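PDB 4QRN: 5-Carboxyvanillate Decarboxylase from Novosphingobium aromaticivorans, which probably catalyses metal-dependent, non-oxidative removal of the 5-carboxyl group of 5-carboxyvanillate to give vanillate. Local coordinates for residues 262-267 and 317-322. Numbering follows the deposited sequence.
With 1DF (4-hydroxy-3-methoxy-5-nitrobenzoic acid), chain F.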
ATOM      1  N   GLY A 262      11.901   2.425   5.118  1.00  6.45           N
ATOM      2  CA  GLY A 262      11.263   3.297   6.076  1.00  6.08           C
ATOM      3  C   GLY A 262       9.756   3.138   6.113  1.00  6.10           C
ATOM      4  O   GLY A 262       9.177   2.158   5.634  1.00  7.05           O
ATOM      5  N   HIS A 263       9.116   4.118   6.763  1.00  6.49           N
ATOM      6  CA  HIS A 263       7.668   4.275   6.704  1.00  6.86           C
ATOM      7  C   HIS A 263       6.973   2.984   7.110  1.00  6.71           C
ATOM      8  O   HIS A 263       5.968   2.580   6.529  1.00  7.31           O
ATOM      9  CB  HIS A 263       7.239   4.817   5.324  1.00  7.85           C
ATOM     10  CG  HIS A 263       8.167   5.892   4.858  1.00  8.36           C
ATOM     11  ND1 HIS A 263       9.143   5.656   3.917  1.00  9.51           N
ATOM     12  CD2 HIS A 263       8.400   7.142   5.341  1.00  9.36           C
ATOM     13  CE1 HIS A 263       9.895   6.740   3.796  1.00  9.88           C
ATOM     14  NE2 HIS A 263       9.468   7.653   4.650  1.00 10.24           N
ATOM     15  N   MET A 264       7.492   2.385   8.188  1.00  6.59           N
ATOM     16  CA  MET A 264       6.886   1.201   8.785  1.00  6.91           C
ATOM     17  C   MET A 264       6.822   0.025   7.822  1.00  7.03           C
ATOM     18  O   MET A 264       5.979  -0.875   7.963  1.00  8.14           O
ATOM     19  CB  MET A 264       5.502   1.523   9.390  1.00  8.16           C
ATOM     20  CG  MET A 264       5.279   1.012  10.810  1.00  8.98           C
ATOM     21  SD  MET A 264       6.270   1.937  12.029  1.00  8.50           S
ATOM     22  CE  MET A 264       7.650   0.861  12.280  1.00 10.41           C
ATOM     23  N   GLY A 265       7.777  -0.041   6.899  1.00  7.36           N
ATOM     24  CA  GLY A 265       7.867  -1.189   6.003  1.00  7.69           C
ATOM     25  C   GLY A 265       7.060  -1.040   4.727  1.00  6.85           C
ATOM     26  O   GLY A 265       6.856  -2.027   4.022  1.00  7.34           O
ATOM     27  N   GLU A 266       6.622   0.186   4.424  1.00  7.26           N
ATOM     28  CA  GLU A 266       5.913   0.479   3.171  1.00  7.60           C
ATOM     29  C   GLU A 266       4.711  -0.470   3.013  1.00  7.66           C
ATOM     30  O   GLU A 266       4.442  -1.008   1.945  1.00  8.68           O
ATOM     31  CB  GLU A 266       6.856   0.429   1.958  1.00  8.58           C
ATOM     32  CG  GLU A 266       8.178   1.220   2.153  1.00  9.05           C
ATOM     33  CD  GLU A 266       8.061   2.737   2.234  1.00  8.72           C
ATOM     34  OE1 GLU A 266       6.932   3.259   2.200  1.00  8.98           O
ATOM     35  OE2 GLU A 266       9.133   3.413   2.345  1.00  9.28           O
ATOM     36  N   ALA A 267       4.021  -0.680   4.133  1.00  7.96           N
ATOM     37  CA  ALA A 267       2.823  -1.510   4.268  1.00  8.49           C
ATOM     38  C   ALA A 267       3.062  -3.006   4.202  1.00  7.11           C
ATOM     39  O   ALA A 267       2.136  -3.763   4.495  1.00  7.18           O
ATOM     40  CB  ALA A 267       1.697  -1.094   3.250  1.00  9.94           C
ATOM     41  N   PRO A 317       0.512   2.139  17.566  1.00  9.53           N
ATOM     42  CA  PRO A 317      -0.079   0.870  17.106  1.00 10.74           C
ATOM     43  C   PRO A 317       0.690   0.265  15.936  1.00  9.24           C
ATOM     44  O   PRO A 317       0.848  -0.961  15.854  1.00  8.93           O
ATOM     45  CB  PRO A 317      -1.506   1.280  16.691  1.00 13.04           C
ATOM     46  CG  PRO A 317      -1.793   2.530  17.404  1.00 11.63           C
ATOM     47  CD  PRO A 317      -0.484   3.232  17.630  1.00 10.66           C
ATOM     48  N   ALA A 318       1.123   1.109  15.003  1.00  8.59           N
ATOM     49  CA  ALA A 318       1.822   0.609  13.830  1.00  8.14           C
ATOM     50  C   ALA A 318       3.230   0.134  14.178  1.00  7.31           C
ATOM     51  O   ALA A 318       3.678  -0.903  13.676  1.00  8.09           O
ATOM     52  CB  ALA A 318       1.863   1.648  12.743  1.00  9.24           C
ATOM     53  N   ILE A 319       3.922   0.869  15.040  1.00  7.56           N
ATOM     54  CA  ILE A 319       5.251   0.447  15.468  1.00  8.06           C
ATOM     55  C   ILE A 319       5.162  -0.912  16.160  1.00  7.65           C
ATOM     56  O   ILE A 319       5.942  -1.816  15.869  1.00  8.20           O
ATOM     57  CB  ILE A 319       5.888   1.498  16.401  1.00  8.42           C
ATOM     58  CG1 ILE A 319       6.141   2.788  15.617  1.00  8.51           C
ATOM     59  CG2 ILE A 319       7.162   0.958  17.007  1.00  9.31           C
ATOM     60  CD1 ILE A 319       6.418   3.966  16.524  1.00  8.74           C
ATOM     61  N   LYS A 320       4.223  -1.046  17.092  1.00  8.18           N
ATOM     62  CA  LYS A 320       4.104  -2.293  17.830  1.00  8.56           C
ATOM     63  C   LYS A 320       3.716  -3.449  16.919  1.00  8.36           C
ATOM     64  O   LYS A 320       4.193  -4.571  17.100  1.00  8.06           O
ATOM     65  CB  LYS A 320       3.105  -2.145  18.977  1.00  9.63           C
ATOM     66  CG  LYS A 320       3.645  -1.336  20.146  1.00 11.04           C
ATOM     67  CD  LYS A 320       2.638  -1.226  21.279  1.00 12.64           C
ATOM     68  CE  LYS A 320       3.276  -0.652  22.542  1.00 13.61           C
ATOM     69  NZ  LYS A 320       2.245  -0.523  23.631  1.00 13.77           N
ATOM     70  N   PHE A 321       2.833  -3.192  15.966  1.00  8.75           N
ATOM     71  CA  PHE A 321       2.426  -4.230  15.020  1.00  8.73           C
ATOM     72  C   PHE A 321       3.653  -4.733  14.269  1.00  8.85           C
ATOM     73  O   PHE A 321       3.914  -5.932  14.130  1.00  8.90           O
ATOM     74  CB  PHE A 321       1.391  -3.657  14.045  1.00  9.07           C
ATOM     75  CG  PHE A 321       0.935  -4.649  13.007  1.00  8.83           C
ATOM     76  CD1 PHE A 321       1.672  -4.828  11.848  1.00  9.77           C
ATOM     77  CD2 PHE A 321      -0.217  -5.394  13.182  1.00  9.57           C
ATOM     78  CE1 PHE A 321       1.275  -5.743  10.880  1.00 10.93           C
ATOM     79  CE2 PHE A 321      -0.602  -6.321  12.232  1.00 10.20           C
ATOM     80  CZ  PHE A 321       0.146  -6.494  11.075  1.00 10.43           C
ATOM     81  N   CYS A 322       4.437  -3.778  13.789  1.00  9.86           N
ATOM     82  CA  CYS A 322       5.590  -4.113  12.993  0.63 10.45           C
ATOM     83  C   CYS A 322       6.649  -4.851  13.858  1.00 10.24           C
ATOM     84  O   CYS A 322       7.295  -5.789  13.389  1.00 11.59           O
ATOM     85  CB  CYS A 322       6.116  -2.818  12.386  0.63 10.27           C
ATOM     86  SG  CYS A 322       7.265  -3.005  11.054  0.63  9.99           S
TER
HETATM   87  C1  1DF F 402       9.066  13.813   1.479  0.91  7.13           C
HETATM   88  CO1 1DF F 402       9.041  12.812   2.409  0.91  7.49           C
HETATM   89  CO2 1DF F 402      10.163  13.903   0.593  0.91  7.25           C
HETATM   90  CM1 1DF F 402      10.206  11.976   2.474  0.91  7.35           C
HETATM   91  CM2 1DF F 402      11.313  13.166   0.792  0.91  7.21           C
HETATM   92  OM  1DF F 402      12.420  13.250  -0.004  0.91  7.81           O
HETATM   93  CZ  1DF F 402      11.410  12.255   1.834  0.91  6.97           C
HETATM   94  CC  1DF F 402       7.940  14.766   1.317  0.91  7.68           C
HETATM   95  CV  1DF F 402      12.283  13.958  -1.237  0.91  8.43           C
HETATM   96  O1  1DF F 402       7.225  15.043   2.368  0.91  8.13           O
HETATM   97  O2  1DF F 402       7.743  15.269   0.206  0.91  8.02           O
HETATM   98  O3  1DF F 402      12.528  11.671   2.152  0.91  7.96           O
HETATM   99  N   1DF F 402       9.965  10.634   3.109  0.91 10.98           N
HETATM  100  O11 1DF F 402      10.799   9.773   3.122  0.91 12.10           O
HETATM  101  O22 1DF F 402       8.789  10.381   3.491  0.91 12.55           O
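At the rim of the amidohydrolase-type barrel, Met-264, in the tight turn that follows strand 259-261, packs against Ala-318, Ile-319 and Cys-322 of helix 316-326. These three lie on one face of the helix, at positions i, i+1 and i+4, and successive atoms of the methionine make the closest side-chain approach to each. Met-264 CG lies 4.0 Å from CB of Ala-318, whose small side chain lets the two backbones come close. Met-264 SD is 3.7 Å from CG1 of Ile-319, the two side chains crossing at about a right angle. The terminal methyl, Met-264 CE, then sits 4.0 Å from CB of Cys-322. A flexible thioether suits this place because bends at chi2 (71°) and chi3 (-99°) carry the chain obliquely across the face of the helix, from Ala-318 to Cys-322. Val-308 and Val-331 of the neighbouring strands also touch Met-264, so the contact ties the strand 306-309-to-helix 316-326 unit of the beta/alpha barrel to the turn after the preceding strand. Residues 263-266 all have positive phi, making a left-handed helical turn. Gly-265 fits it well, since its phi of 89° would bring a beta carbon against the carbonyl O of Met-264; that oxygen accepts a hydrogen bond from Tyr-270 of the second subunit. The same turn places His-263 in the ligand pocket. His-263 ND1 donates a nearly straight 2.7 Å bond to Glu-266 OE2, which lies in the imidazole plane and is met on its syn side, though tilted out of the carboxylate plane; this fixes the ring's rotation. His-263 NE2 faces nitro oxygen O11 of 1DF at 2.9 Å, a weak, bent bond, and also pairs with Asp-336, a manganese ligand. The nitro group probably occupies the place of the substrate's departing carboxylate, and Arg-274 of the second subunit also bonds the inhibitor.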